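Local coordinates for prophage MuSo2, 43 kDa tail protein (Shewanella oneidensis, PDB 3CDD) that probably serves as a trimeric baseplate component of a Mu-like phage tail, related to the gpP protein of phage Mu, at residues L37-F43 and S87-V93; I22-L28 and A321-E327; I57-C63 and G75-W80; E70-T74 and D173-N177; K98-L102 and V126-I132. All coordinates share one frame; numbering follows the deposited sequence.

Contact 1 (L37-F43 and S87-V93); sequences LEMTYKF and STITISV
Lys42 curls its chain back across the partner strand, with chi2 and chi3 both at -62°, and plants NZ on Thr88 OG1 at 2.6 Å and Ser87 OG at 2.9 Å; a weak bond to Ser87 O adds a third acceptor. This exposed fastening closes one end of an antiparallel pair in which Leu37, Met39 and Tyr41 exchange backbone hydrogen bonds with Val93, Ile91 and Ile89. The tight side carries Leu37, Met39, Ile89, Ile91 and Val93. There selenomethionine Met39 lays CB on Ile91 CG1 at 3.9 Å before its selenium end turns off, and Phe43 brings ring atom CE2 obliquely to Ile89 CD1 at 3.7 Å. The solvent side is looser and polar. Thr40 and Thr90 run alongside each other, both directed off the same face, with Thr40 OG1 3.4 Å from Thr90 CG2. Further along, a water donates to Glu38 OE2 at 2.9 Å and also hydrogen-bonds Ser92 OG, bridging the polar ends of two side chains that already touch at their CB atoms. Within the N-terminal domain, strand 34-42 has strand 21-27 on its other flank, while strand 88-97 is flanked by strand 70-84, whose Trp80 packs on Ile91 and Val93.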
# COMPACT_ATOMS: atom_id res chain seq x y z
N LEU A 37 4.06 7.03 22.70
CA LEU A 37 4.14 8.18 23.58
C LEU A 37 5.08 9.19 22.99
O LEU A 37 6.17 8.83 22.52
CB LEU A 37 4.56 7.80 24.99
CG LEU A 37 3.46 7.05 25.73
CD1 LEU A 37 3.69 5.55 25.58
CD2 LEU A 37 3.40 7.43 27.19
N GLU A 38 4.63 10.44 22.97
CA GLU A 38 5.40 11.52 22.41
C GLU A 38 5.42 12.73 23.35
O GLU A 38 4.41 13.06 23.99
CB GLU A 38 4.83 11.90 21.05
CG GLU A 38 5.57 13.01 20.35
CD GLU A 38 4.91 13.35 19.04
OE1 GLU A 38 3.83 13.99 19.05
OE2 GLU A 38 5.45 12.94 17.99
N MSE A 39 6.58 13.39 23.42
CA MSE A 39 6.75 14.64 24.18
C MSE A 39 7.41 15.66 23.26
O MSE A 39 8.54 15.46 22.84
CB MSE A 39 7.63 14.38 25.41
CG MSE A 39 7.33 15.23 26.66
SE MSE A 39 8.59 14.73 28.08
CE MSE A 39 8.02 12.95 28.61
N THR A 40 6.69 16.73 22.96
CA THR A 40 7.17 17.82 22.07
C THR A 40 7.39 19.13 22.83
O THR A 40 6.45 19.73 23.37
CB THR A 40 6.19 18.04 20.89
OG1 THR A 40 6.00 16.80 20.20
CG2 THR A 40 6.69 19.11 19.90
N TYR A 41 8.64 19.56 22.90
CA TYR A 41 8.96 20.85 23.47
C TYR A 41 9.27 21.86 22.38
O TYR A 41 9.93 21.53 21.40
CB TYR A 41 10.13 20.75 24.45
CG TYR A 41 9.77 20.25 25.82
CD1 TYR A 41 9.60 18.89 26.06
CD2 TYR A 41 9.63 21.14 26.90
CE1 TYR A 41 9.29 18.41 27.35
CE2 TYR A 41 9.31 20.67 28.19
CZ TYR A 41 9.15 19.29 28.39
OH TYR A 41 8.83 18.81 29.64
N LYS A 42 8.78 23.09 22.56
CA LYS A 42 9.14 24.24 21.73
C LYS A 42 10.00 25.24 22.52
O LYS A 42 9.65 25.64 23.64
CB LYS A 42 7.88 24.95 21.22
CG LYS A 42 7.05 24.18 20.21
CD LYS A 42 7.80 23.87 18.90
CE LYS A 42 8.21 25.13 18.16
NZ LYS A 42 9.11 24.83 16.99
N PHE A 43 11.12 25.66 21.92
CA PHE A 43 12.04 26.61 22.52
C PHE A 43 12.05 27.90 21.72
O PHE A 43 12.66 27.97 20.64
CB PHE A 43 13.43 26.00 22.60
CG PHE A 43 13.49 24.74 23.41
CD1 PHE A 43 13.84 24.77 24.74
CD2 PHE A 43 13.16 23.52 22.83
CE1 PHE A 43 13.87 23.59 25.49
CE2 PHE A 43 13.19 22.35 23.57
CZ PHE A 43 13.55 22.39 24.90
N SER A 87 14.01 25.11 17.12
CA SER A 87 13.08 25.54 18.16
C SER A 87 12.17 24.40 18.67
O SER A 87 11.13 24.66 19.27
CB SER A 87 12.23 26.69 17.60
OG SER A 87 11.53 26.26 16.46
N THR A 88 12.59 23.15 18.45
CA THR A 88 11.77 21.96 18.71
C THR A 88 12.65 20.82 19.16
O THR A 88 13.72 20.60 18.61
CB THR A 88 10.99 21.49 17.44
OG1 THR A 88 10.46 22.62 16.75
CG2 THR A 88 9.82 20.57 17.80
N ILE A 89 12.21 20.12 20.20
CA ILE A 89 12.73 18.78 20.50
C ILE A 89 11.53 17.86 20.71
O ILE A 89 10.65 18.14 21.55
CB ILE A 89 13.66 18.72 21.75
CG1 ILE A 89 14.87 19.63 21.56
CG2 ILE A 89 14.14 17.27 22.00
CD1 ILE A 89 15.74 19.83 22.83
N THR A 90 11.48 16.80 19.92
CA THR A 90 10.41 15.81 20.01
C THR A 90 11.06 14.47 20.28
O THR A 90 11.93 14.04 19.51
CB THR A 90 9.64 15.72 18.68
OG1 THR A 90 9.22 17.04 18.29
CG2 THR A 90 8.42 14.82 18.80
N ILE A 91 10.65 13.84 21.37
CA ILE A 91 11.04 12.45 21.64
C ILE A 91 9.78 11.60 21.67
O ILE A 91 8.75 12.02 22.17
CB ILE A 91 11.81 12.29 22.96
CG1 ILE A 91 10.95 12.74 24.15
CG2 ILE A 91 13.13 13.07 22.94
CD1 ILE A 91 11.00 11.79 25.32
N SER A 92 9.83 10.43 21.07
CA SER A 92 8.72 9.50 21.21
C SER A 92 9.26 8.09 21.21
O SER A 92 10.35 7.82 20.66
CB SER A 92 7.61 9.72 20.15
OG SER A 92 7.91 9.27 18.85
N VAL A 93 8.54 7.22 21.92
CA VAL A 93 8.77 5.79 21.87
C VAL A 93 7.49 5.11 21.38
O VAL A 93 6.36 5.65 21.53
CB VAL A 93 9.15 5.21 23.26
CG1 VAL A 93 10.57 5.64 23.65
CG2 VAL A 93 8.14 5.64 24.33
O HOH W 1 7.68 11.31 17.20

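Contact 2 (I22-L28 and A321-E327); sequences IGITRSL and ASILFSE
Phe325 turns a ring edge toward Arg26 of strand 21-27, and its atoms trace the face shared with Ile22, Ile24, Arg26 and Ile323. CB sits 3.7 Å from Ile24 O and 4.4 Å from Ile24 CB. With chi1 at -67°, CG lies beside the backbone N, and CD1 then passes 3.8 Å from the same carbonyl oxygen, Ile24 O, which approaches the ring at its edge. Farther out, CE1 meets Arg26 CG at 4.0 Å, again at the ring edge, while Ile323 CG2 from its own strand sits 3.6 Å above the plane of the Phe325 ring, over the centre. The Trp290 ring meets Phe325 as well. Beneath these side chains run two antiparallel strands, nearly three hundred residues apart in sequence, that join the N-terminal domain to the fourth domain of a GpP-like baseplate protein, both of the phage barrel class. Backbone bonds alternate in pairs at Ile22 with Glu327, Ile24 with Phe325 and Arg26 with Ile323, and Leu28 N adds one more to Ala321 O at 2.7 Å. Arg26 carries its charge beyond the sheet, where NH2 bonds Asn300 OD1. At the far end Ile22 CD1 lies 3.3 Å from Glu327 OE1, and Glu327 OE2 forms a salt bridge with Arg332. On the outer flank of strand 317-328, Ala321 and Ser322 oppose the single Ser337, a classic beta bulge.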
# COMPACT_ATOMS: atom_id res chain seq x y z
N ILE A 22 -0.39 10.62 23.80
CA ILE A 22 -0.36 9.21 24.24
C ILE A 22 -1.42 8.47 23.45
O ILE A 22 -2.55 8.97 23.33
CB ILE A 22 -0.68 9.11 25.75
CG1 ILE A 22 0.32 9.95 26.55
CG2 ILE A 22 -0.73 7.60 26.25
CD1 ILE A 22 0.01 10.07 28.04
N GLY A 23 -1.07 7.31 22.87
CA GLY A 23 -2.05 6.42 22.24
C GLY A 23 -1.76 5.00 22.70
O GLY A 23 -0.64 4.51 22.56
N ILE A 24 -2.73 4.31 23.32
CA ILE A 24 -2.50 2.90 23.69
C ILE A 24 -3.65 2.06 23.14
O ILE A 24 -4.82 2.38 23.39
CB ILE A 24 -2.31 2.70 25.21
CG1 ILE A 24 -1.02 3.34 25.70
CG2 ILE A 24 -2.27 1.20 25.58
CD1 ILE A 24 -1.00 3.67 27.23
N THR A 25 -3.33 1.04 22.36
CA THR A 25 -4.36 0.11 21.91
C THR A 25 -4.32 -1.18 22.72
O THR A 25 -3.26 -1.78 22.91
CB THR A 25 -4.25 -0.19 20.39
OG1 THR A 25 -4.36 1.03 19.67
CG2 THR A 25 -5.40 -1.10 19.91
N ARG A 26 -5.49 -1.57 23.23
CA ARG A 26 -5.74 -2.93 23.66
C ARG A 26 -6.73 -3.55 22.66
O ARG A 26 -7.73 -2.92 22.28
CB ARG A 26 -6.31 -2.95 25.09
CG ARG A 26 -5.36 -2.30 26.14
CD ARG A 26 -5.61 -2.75 27.58
NE ARG A 26 -5.47 -4.20 27.73
CZ ARG A 26 -6.39 -5.00 28.25
NH1 ARG A 26 -6.16 -6.31 28.31
NH2 ARG A 26 -7.53 -4.50 28.75
N SER A 27 -6.48 -4.78 22.25
CA SER A 27 -7.31 -5.39 21.20
C SER A 27 -7.45 -6.89 21.33
O SER A 27 -6.51 -7.57 21.71
CB SER A 27 -6.72 -5.09 19.84
OG SER A 27 -7.53 -5.68 18.85
N LEU A 28 -8.62 -7.41 20.98
CA LEU A 28 -8.84 -8.86 20.91
C LEU A 28 -8.44 -9.45 19.57
O LEU A 28 -8.38 -10.68 19.43
CB LEU A 28 -10.32 -9.19 21.16
CG LEU A 28 -10.94 -9.34 22.55
CD1 LEU A 28 -12.41 -9.71 22.36
CD2 LEU A 28 -10.22 -10.41 23.40
N ALA A 321 -14.32 -5.23 21.40
CA ALA A 321 -13.23 -5.93 20.71
C ALA A 321 -11.89 -5.17 20.79
O ALA A 321 -10.82 -5.78 20.79
CB ALA A 321 -13.60 -6.18 19.25
N SER A 322 -11.95 -3.85 20.86
CA SER A 322 -10.73 -3.09 20.89
C SER A 322 -10.95 -1.77 21.58
O SER A 322 -12.05 -1.25 21.55
CB SER A 322 -10.31 -2.81 19.45
OG SER A 322 -8.99 -2.33 19.43
N ILE A 323 -9.89 -1.20 22.15
CA ILE A 323 -9.98 0.11 22.75
C ILE A 323 -8.76 0.90 22.35
O ILE A 323 -7.64 0.40 22.49
CB ILE A 323 -10.03 0.03 24.32
CG1 ILE A 323 -11.25 -0.75 24.78
CG2 ILE A 323 -10.15 1.41 24.91
CD1 ILE A 323 -11.10 -1.27 26.23
N LEU A 324 -8.95 2.12 21.85
CA LEU A 324 -7.83 3.07 21.80
C LEU A 324 -7.94 4.10 22.94
O LEU A 324 -8.88 4.90 22.99
CB LEU A 324 -7.71 3.74 20.42
CG LEU A 324 -6.71 4.91 20.32
CD1 LEU A 324 -5.27 4.48 20.57
CD2 LEU A 324 -6.86 5.53 18.88
N PHE A 325 -6.99 4.03 23.87
CA PHE A 325 -6.90 4.98 24.94
C PHE A 325 -5.98 6.10 24.47
O PHE A 325 -4.81 5.86 24.17
CB PHE A 325 -6.25 4.37 26.17
CG PHE A 325 -7.05 3.29 26.85
CD1 PHE A 325 -6.70 1.95 26.70
CD2 PHE A 325 -8.11 3.62 27.71
CE1 PHE A 325 -7.43 0.93 27.35
CE2 PHE A 325 -8.85 2.60 28.40
CZ PHE A 325 -8.50 1.26 28.21
N SER A 326 -6.48 7.33 24.43
CA SER A 326 -5.63 8.42 23.97
C SER A 326 -5.66 9.62 24.89
O SER A 326 -6.64 9.84 25.59
CB SER A 326 -6.01 8.82 22.54
OG SER A 326 -7.29 9.46 22.55
N GLU A 327 -4.59 10.41 24.85
CA GLU A 327 -4.52 11.72 25.53
C GLU A 327 -3.73 12.70 24.67
O GLU A 327 -2.70 12.36 24.11
CB GLU A 327 -3.85 11.59 26.91
CG GLU A 327 -4.03 12.82 27.85
CD GLU A 327 -3.18 12.76 29.12
OE1 GLU A 327 -1.94 12.61 29.01
OE2 GLU A 327 -3.74 12.88 30.23

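Contact 3 (I57-C63 and G75-W80); sequences IKQGQAC and GYVDDW
With CG opposite the backbone N (chi1 163°), Trp80 swings its indole under Ile57; Val77 places CG1 likewise (174°), against Gln59 CA at 3.7 Å, leaving CG2 for Ile57 CG2. The segments belong to the beta hairpin of strands 62-67 and 70-84, entered through a type II turn from Lys58 to Gln61. Gly60 takes its third place with positive phi (96°). Its N bonds Val77 O at 2.8 Å from above the carbonyl plane, and Val77 N returns a bond to Gln61 O at 2.9 Å. The regular pairing then begins: Cys63 and Gly75 exchange backbone bonds, and the Tyr76 ring lies beside Ala62, whose CB is 4.1 Å from Tyr76 CE1. Asp78 forms a salt bridge with Arg96, and both Asp78 and Asp79 pair with Arg208 of the second subunit. Asp79 and Trp80 align antiparallel with a strand of that subunit, so the sheet continues across the interface. Ile57 N stands over one face of the Trp80 indole, offset toward the rim, and Ile57 O is 3.3 Å from Trp80 CD2. Gln59 runs across Trp80, its amide plane nearly parallel to the indole and Gln59 OE1 3.6 Å from Trp80 CB.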
# COMPACT_ATOMS: atom_id res chain seq x y z
N ILE A 57 15.44 7.04 25.86
CA ILE A 57 14.87 5.77 26.26
C ILE A 57 15.41 4.78 25.23
O ILE A 57 15.18 4.93 24.03
CB ILE A 57 13.31 5.79 26.27
CG1 ILE A 57 12.80 6.97 27.11
CG2 ILE A 57 12.75 4.48 26.82
CD1 ILE A 57 11.28 7.15 27.10
N LYS A 58 16.19 3.81 25.68
CA LYS A 58 16.77 2.85 24.78
C LYS A 58 15.69 1.94 24.20
O LYS A 58 14.88 1.37 24.95
CB LYS A 58 17.86 2.03 25.49
CG LYS A 58 19.00 2.87 26.06
CD LYS A 58 19.99 2.02 26.87
CE LYS A 58 20.47 2.74 28.14
NZ LYS A 58 21.49 3.78 27.85
N GLN A 59 15.68 1.82 22.88
CA GLN A 59 14.92 0.76 22.19
C GLN A 59 15.25 -0.61 22.81
O GLN A 59 16.39 -0.85 23.19
CB GLN A 59 15.20 0.76 20.68
CG GLN A 59 16.64 0.40 20.25
CD GLN A 59 17.61 1.57 20.25
OE1 GLN A 59 17.32 2.66 20.78
NE2 GLN A 59 18.78 1.36 19.65
N GLY A 60 14.26 -1.49 22.95
CA GLY A 60 14.48 -2.78 23.59
C GLY A 60 14.12 -2.85 25.07
O GLY A 60 13.86 -3.93 25.59
N GLN A 61 14.07 -1.70 25.73
CA GLN A 61 13.84 -1.60 27.18
C GLN A 61 12.48 -2.15 27.61
O GLN A 61 11.48 -1.86 26.97
CB GLN A 61 13.89 -0.13 27.57
CG GLN A 61 14.38 0.13 28.97
CD GLN A 61 15.84 -0.23 29.14
OE1 GLN A 61 16.19 -1.09 29.96
NE2 GLN A 61 16.69 0.41 28.35
N ALA A 62 12.43 -2.91 28.71
CA ALA A 62 11.16 -3.25 29.36
C ALA A 62 10.46 -1.99 29.86
O ALA A 62 11.11 -1.06 30.34
CB ALA A 62 11.35 -4.23 30.51
N CYS A 63 9.14 -2.01 29.78
CA CYS A 63 8.33 -0.81 29.75
C CYS A 63 6.95 -1.07 30.40
O CYS A 63 6.34 -2.12 30.15
CB CYS A 63 8.12 -0.47 28.28
SG CYS A 63 7.58 1.14 28.05
N GLY A 75 5.11 -4.15 28.41
CA GLY A 75 5.86 -4.69 27.27
C GLY A 75 7.26 -4.15 27.14
O GLY A 75 7.98 -4.01 28.13
N TYR A 76 7.65 -3.87 25.90
CA TYR A 76 8.99 -3.43 25.56
C TYR A 76 8.93 -2.30 24.54
O TYR A 76 8.03 -2.24 23.72
CB TYR A 76 9.79 -4.58 24.94
CG TYR A 76 9.84 -5.80 25.79
CD1 TYR A 76 10.80 -5.93 26.80
CD2 TYR A 76 8.94 -6.84 25.59
CE1 TYR A 76 10.84 -7.07 27.60
CE2 TYR A 76 8.99 -7.99 26.38
CZ TYR A 76 9.94 -8.09 27.38
OH TYR A 76 9.97 -9.22 28.16
N VAL A 77 9.93 -1.43 24.60
CA VAL A 77 10.10 -0.39 23.61
C VAL A 77 10.58 -1.04 22.33
O VAL A 77 11.59 -1.75 22.33
CB VAL A 77 11.14 0.67 24.07
CG1 VAL A 77 11.41 1.66 22.95
CG2 VAL A 77 10.62 1.38 25.31
N ASP A 78 9.82 -0.84 21.26
CA ASP A 78 10.25 -1.27 19.94
C ASP A 78 11.17 -0.23 19.34
O ASP A 78 12.27 -0.56 18.91
CB ASP A 78 9.05 -1.44 19.00
CG ASP A 78 8.35 -2.76 19.19
OD1 ASP A 78 9.04 -3.78 19.39
OD2 ASP A 78 7.10 -2.77 19.08
N ASP A 79 10.70 1.02 19.35
CA ASP A 79 11.33 2.14 18.66
C ASP A 79 11.57 3.34 19.57
O ASP A 79 10.68 3.76 20.32
CB ASP A 79 10.48 2.59 17.44
CG ASP A 79 10.38 1.53 16.34
OD1 ASP A 79 10.31 0.33 16.65
OD2 ASP A 79 10.38 1.88 15.12
N TRP A 80 12.78 3.87 19.50
CA TRP A 80 13.15 5.15 20.05
C TRP A 80 13.22 6.13 18.87
O TRP A 80 13.89 5.87 17.87
CB TRP A 80 14.52 5.00 20.75
CG TRP A 80 15.24 6.28 21.03
CD1 TRP A 80 16.44 6.66 20.52
CD2 TRP A 80 14.79 7.36 21.88
NE1 TRP A 80 16.78 7.91 21.00
CE2 TRP A 80 15.79 8.36 21.83
CE3 TRP A 80 13.65 7.58 22.66
CZ2 TRP A 80 15.69 9.56 22.57
CZ3 TRP A 80 13.55 8.78 23.40
CH2 TRP A 80 14.56 9.75 23.34

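Contact 4 (E70-T74 and D173-N177); sequences ERVIT and DTFGN
The type I beta turn from Asp173 to Gly176, between strands 169-172 and 178-181 of the second domain, presses Thr174 and Phe175 onto Arg71 and Thr74 of the N-terminal domain's strand 70-84. Arg71 CB stands over the face of the Phe175 ring, 4.2 Å from its centroid, in a CH-pi contact. Bends at chi2 and chi3 (62° and 55°) then fold the arginine round the ring, so that NH1 comes within 3.4 Å of Phe175 CD2, the guanidinium plane tilted against the ring. From there NH1 donates to Thr74 OG1 at 2.9 Å, close to the guanidinium plane. Thr74 OG1 in turn donates a hydrogen bond to Thr174 O at 2.8 Å, in the carbonyl plane and on a lone pair, so one hydroxyl links the arginine to the turn. Arg71 NE is held by a salt bridge to Asp66, which should steady the whole chain. A water donates to Arg71 O at 2.7 Å and also bonds Thr174 OG1. Inside the turn, Asp173 OD1 takes the backbone N of Asn177 from above the carboxylate plane, while OD2 receives Asn177 ND2 on its syn lone pair. Gly176 N bonds Asp173 O, Asp173 N bonds Asn177 O, and Gly176 has positive phi: this is the pattern of a type I turn with a G1 bulge, as in 3:5 beta hairpins.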
# COMPACT_ATOMS: atom_id res chain seq x y z
N GLU A 70 -2.43 2.31 38.19
CA GLU A 70 -3.03 1.09 37.63
C GLU A 70 -2.43 0.78 36.27
O GLU A 70 -2.32 1.65 35.42
CB GLU A 70 -4.55 1.22 37.50
CG GLU A 70 -5.24 -0.04 37.02
CD GLU A 70 -6.76 0.09 36.96
OE1 GLU A 70 -7.30 1.15 37.33
OE2 GLU A 70 -7.42 -0.89 36.53
N ARG A 71 -2.08 -0.49 36.07
CA ARG A 71 -1.42 -0.95 34.86
C ARG A 71 -2.36 -0.90 33.65
O ARG A 71 -3.49 -1.38 33.70
CB ARG A 71 -0.86 -2.36 35.06
CG ARG A 71 0.06 -2.85 33.94
CD ARG A 71 1.34 -1.98 33.79
NE ARG A 71 2.10 -1.87 35.04
CZ ARG A 71 2.85 -2.85 35.57
NH1 ARG A 71 2.95 -4.02 34.96
NH2 ARG A 71 3.50 -2.65 36.72
N VAL A 72 -1.86 -0.32 32.57
CA VAL A 72 -2.60 -0.25 31.31
C VAL A 72 -1.97 -1.22 30.30
O VAL A 72 -2.68 -1.94 29.60
CB VAL A 72 -2.65 1.20 30.76
CG1 VAL A 72 -3.42 1.26 29.42
CG2 VAL A 72 -3.31 2.13 31.77
N ILE A 73 -0.64 -1.24 30.25
CA ILE A 73 0.10 -2.04 29.28
C ILE A 73 1.51 -2.34 29.80
O ILE A 73 2.17 -1.47 30.40
CB ILE A 73 0.14 -1.40 27.83
CG1 ILE A 73 0.64 -2.41 26.77
CG2 ILE A 73 0.95 -0.05 27.78
CD1 ILE A 73 0.48 -1.92 25.34
N THR A 74 1.95 -3.57 29.55
CA THR A 74 3.25 -4.06 29.98
C THR A 74 3.96 -4.70 28.77
O THR A 74 3.47 -5.68 28.18
CB THR A 74 3.10 -5.11 31.10
OG1 THR A 74 2.30 -4.57 32.16
CG2 THR A 74 4.46 -5.55 31.66
N ASP A 173 -3.36 -9.73 28.75
CA ASP A 173 -3.96 -8.89 29.80
C ASP A 173 -3.09 -7.66 29.99
O ASP A 173 -2.10 -7.50 29.28
CB ASP A 173 -4.17 -9.70 31.09
CG ASP A 173 -2.87 -10.23 31.68
OD1 ASP A 173 -1.78 -9.69 31.36
OD2 ASP A 173 -2.94 -11.18 32.49
N THR A 174 -3.44 -6.78 30.93
CA THR A 174 -2.68 -5.55 31.13
C THR A 174 -1.24 -5.81 31.59
O THR A 174 -0.38 -4.93 31.49
CB THR A 174 -3.35 -4.55 32.10
OG1 THR A 174 -3.38 -5.11 33.42
CG2 THR A 174 -4.75 -4.19 31.63
N PHE A 175 -0.98 -7.02 32.08
CA PHE A 175 0.35 -7.39 32.56
C PHE A 175 1.18 -8.11 31.48
O PHE A 175 2.30 -8.54 31.73
CB PHE A 175 0.25 -8.15 33.89
CG PHE A 175 -0.15 -7.26 35.05
CD1 PHE A 175 -1.50 -7.07 35.38
CD2 PHE A 175 0.81 -6.58 35.79
CE1 PHE A 175 -1.88 -6.23 36.44
CE2 PHE A 175 0.44 -5.76 36.86
CZ PHE A 175 -0.90 -5.58 37.17
N GLY A 176 0.64 -8.18 30.27
CA GLY A 176 1.36 -8.77 29.14
C GLY A 176 1.48 -10.28 29.25
O GLY A 176 2.40 -10.88 28.67
N ASN A 177 0.57 -10.88 30.02
CA ASN A 177 0.45 -12.34 30.08
C ASN A 177 -0.35 -12.78 28.88
O ASN A 177 -1.24 -12.06 28.48
CB ASN A 177 -0.32 -12.77 31.33
CG ASN A 177 0.38 -12.39 32.63
OD1 ASN A 177 1.60 -12.54 32.77
ND2 ASN A 177 -0.40 -11.95 33.63
O HOH W 2 -4.49 -3.47 35.17
O HOH W 3 -0.50 -5.46 28.05

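Contact 5 (K98-L102 and V126-I132); sequences KTADL and VCKPFGI
Leu102 and Ile132 reach toward each other tip to tip, Ile132 CD1 resting 3.7 Å from Leu102 CG. Both leucine methyls touch Cys127 SG, CD1 at 3.8 Å, and CD2 also meets Phe130 CD1 at 3.8 Å. The same Ile132 methyl also lies against the backbone of the partner segment, CD1 3.5 Å from Lys98 O. Beside this apolar knot Lys98 and Ile132 pass each other head to tail, Lys98 CE to Ile132 CG1 at 3.9 Å. The bend at chi3 (61°) in Lys98 then brings NZ to Gly131 O at 2.8 Å, the donor tilted from the carbonyl plane. Phe130 is met from another direction by Asp101, whose CB is 3.5 Å from Phe130 CD2. Here, in the gp44-like second domain, short helix 100-104 packs against the chain that leaves helix 119-127 through a 3-10 segment at 128-130. That segment and the turn after it set the carbonyl that Lys98 uses: Gly131, at positive phi, sends its N back to Lys128 O at 2.8 Å. Farther out, Pro155 backs both Leu102 and Phe130, and Leu178 lies against Cys127 and Ile132. Thr99 OG1 is hydrogen-bonded to Asp97 just before the segment. A second copy of the protein approaches as well: Asp101 OD1 forms salt bridges with Arg250 and Arg248 of the second subunit, and the Phe130 ring meets Tyr249 of that subunit edge to face.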
# COMPACT_ATOMS: atom_id res chain seq x y z
N LYS A 98 4.27 -7.47 26.05
CA LYS A 98 5.23 -8.60 26.08
C LYS A 98 4.98 -9.70 25.04
O LYS A 98 5.93 -10.30 24.53
CB LYS A 98 5.26 -9.25 27.47
CG LYS A 98 5.95 -8.44 28.54
CD LYS A 98 5.83 -9.10 29.92
CE LYS A 98 6.47 -10.47 29.91
NZ LYS A 98 6.79 -10.96 31.30
N THR A 99 3.70 -9.97 24.75
CA THR A 99 3.35 -11.05 23.81
C THR A 99 3.88 -10.81 22.39
O THR A 99 3.83 -11.70 21.54
CB THR A 99 1.83 -11.34 23.77
OG1 THR A 99 1.12 -10.17 23.38
CG2 THR A 99 1.33 -11.83 25.15
N ALA A 100 4.43 -9.61 22.14
CA ALA A 100 5.00 -9.32 20.83
C ALA A 100 6.17 -10.24 20.51
O ALA A 100 6.39 -10.58 19.35
CB ALA A 100 5.42 -7.87 20.74
N ASP A 101 6.91 -10.67 21.53
CA ASP A 101 7.98 -11.65 21.34
C ASP A 101 7.43 -12.96 20.75
O ASP A 101 8.10 -13.61 19.95
CB ASP A 101 8.73 -11.93 22.65
CG ASP A 101 9.70 -10.82 23.01
OD1 ASP A 101 10.02 -9.98 22.13
OD2 ASP A 101 10.14 -10.77 24.18
N LEU A 102 6.20 -13.31 21.15
CA LEU A 102 5.53 -14.52 20.65
C LEU A 102 5.14 -14.38 19.19
O LEU A 102 4.98 -15.37 18.49
CB LEU A 102 4.28 -14.83 21.46
CG LEU A 102 4.40 -15.02 22.98
CD1 LEU A 102 3.01 -15.27 23.58
CD2 LEU A 102 5.34 -16.15 23.36
N VAL A 126 5.93 -23.16 24.95
CA VAL A 126 6.50 -22.18 24.02
C VAL A 126 6.68 -20.77 24.61
O VAL A 126 7.49 -20.00 24.11
CB VAL A 126 5.76 -22.15 22.65
CG1 VAL A 126 5.79 -23.56 21.99
CG2 VAL A 126 4.32 -21.62 22.80
N CYS A 127 5.92 -20.46 25.67
CA CYS A 127 5.88 -19.12 26.30
C CYS A 127 6.97 -18.93 27.35
O CYS A 127 7.43 -17.80 27.57
CB CYS A 127 4.52 -18.88 26.96
SG CYS A 127 3.25 -18.30 25.82
N LYS A 128 7.36 -20.04 27.99
CA LYS A 128 8.26 -20.03 29.14
C LYS A 128 9.62 -19.35 28.89
O LYS A 128 10.00 -18.51 29.69
CB LYS A 128 8.44 -21.47 29.68
CG LYS A 128 9.40 -21.58 30.86
CD LYS A 128 9.00 -22.74 31.75
CE LYS A 128 9.81 -22.75 33.03
NZ LYS A 128 10.91 -23.76 32.97
N PRO A 129 10.35 -19.70 27.80
CA PRO A 129 11.67 -19.05 27.63
C PRO A 129 11.56 -17.53 27.38
O PRO A 129 12.56 -16.82 27.49
CB PRO A 129 12.26 -19.76 26.40
CG PRO A 129 11.10 -20.28 25.67
CD PRO A 129 10.06 -20.64 26.70
N PHE A 130 10.36 -17.07 27.03
CA PHE A 130 10.10 -15.63 26.89
C PHE A 130 9.66 -15.00 28.22
O PHE A 130 9.43 -13.77 28.30
CB PHE A 130 9.04 -15.39 25.83
CG PHE A 130 9.41 -15.85 24.44
CD1 PHE A 130 8.97 -17.10 23.96
CD2 PHE A 130 10.14 -15.03 23.58
CE1 PHE A 130 9.28 -17.51 22.65
CE2 PHE A 130 10.45 -15.44 22.28
CZ PHE A 130 10.02 -16.70 21.81
N GLY A 131 9.55 -15.82 29.27
CA GLY A 131 9.07 -15.37 30.58
C GLY A 131 7.69 -14.74 30.51
O GLY A 131 7.45 -13.67 31.08
N ILE A 132 6.80 -15.39 29.77
CA ILE A 132 5.43 -14.95 29.59
C ILE A 132 4.51 -16.00 30.25
O ILE A 132 4.60 -17.20 29.93
CB ILE A 132 5.09 -14.76 28.07
CG1 ILE A 132 5.75 -13.49 27.52
CG2 ILE A 132 3.57 -14.71 27.83
CD1 ILE A 132 5.91 -13.47 26.01
O HOH W 4 8.88 -11.22 26.64

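Strand 70-84 is the common thread. It supplies one side of contacts 3 and 4, whose centres lie about 15 Å apart, and contact 3 also touches contact 1, with Ile57 CB 3.8 Å from Val93 CG1. Contact 2 joins the same region to the C-terminal part of the chain, with its centre about 12 Å from that of contact 4; Arg26 CD rests 3.6 Å from Val72 O. Contact 5 adjoins contacts 3 and 4, where Lys98 N probably bonds Thr74 O (2.9 Å) and Tyr76 CE2 packs on Lys98 CG. Contacts 1 and 5 are farthest apart, about 32 Å between centres. Contacts 1, 3 and 5 touch the second subunit; contacts 2 and 4 do not.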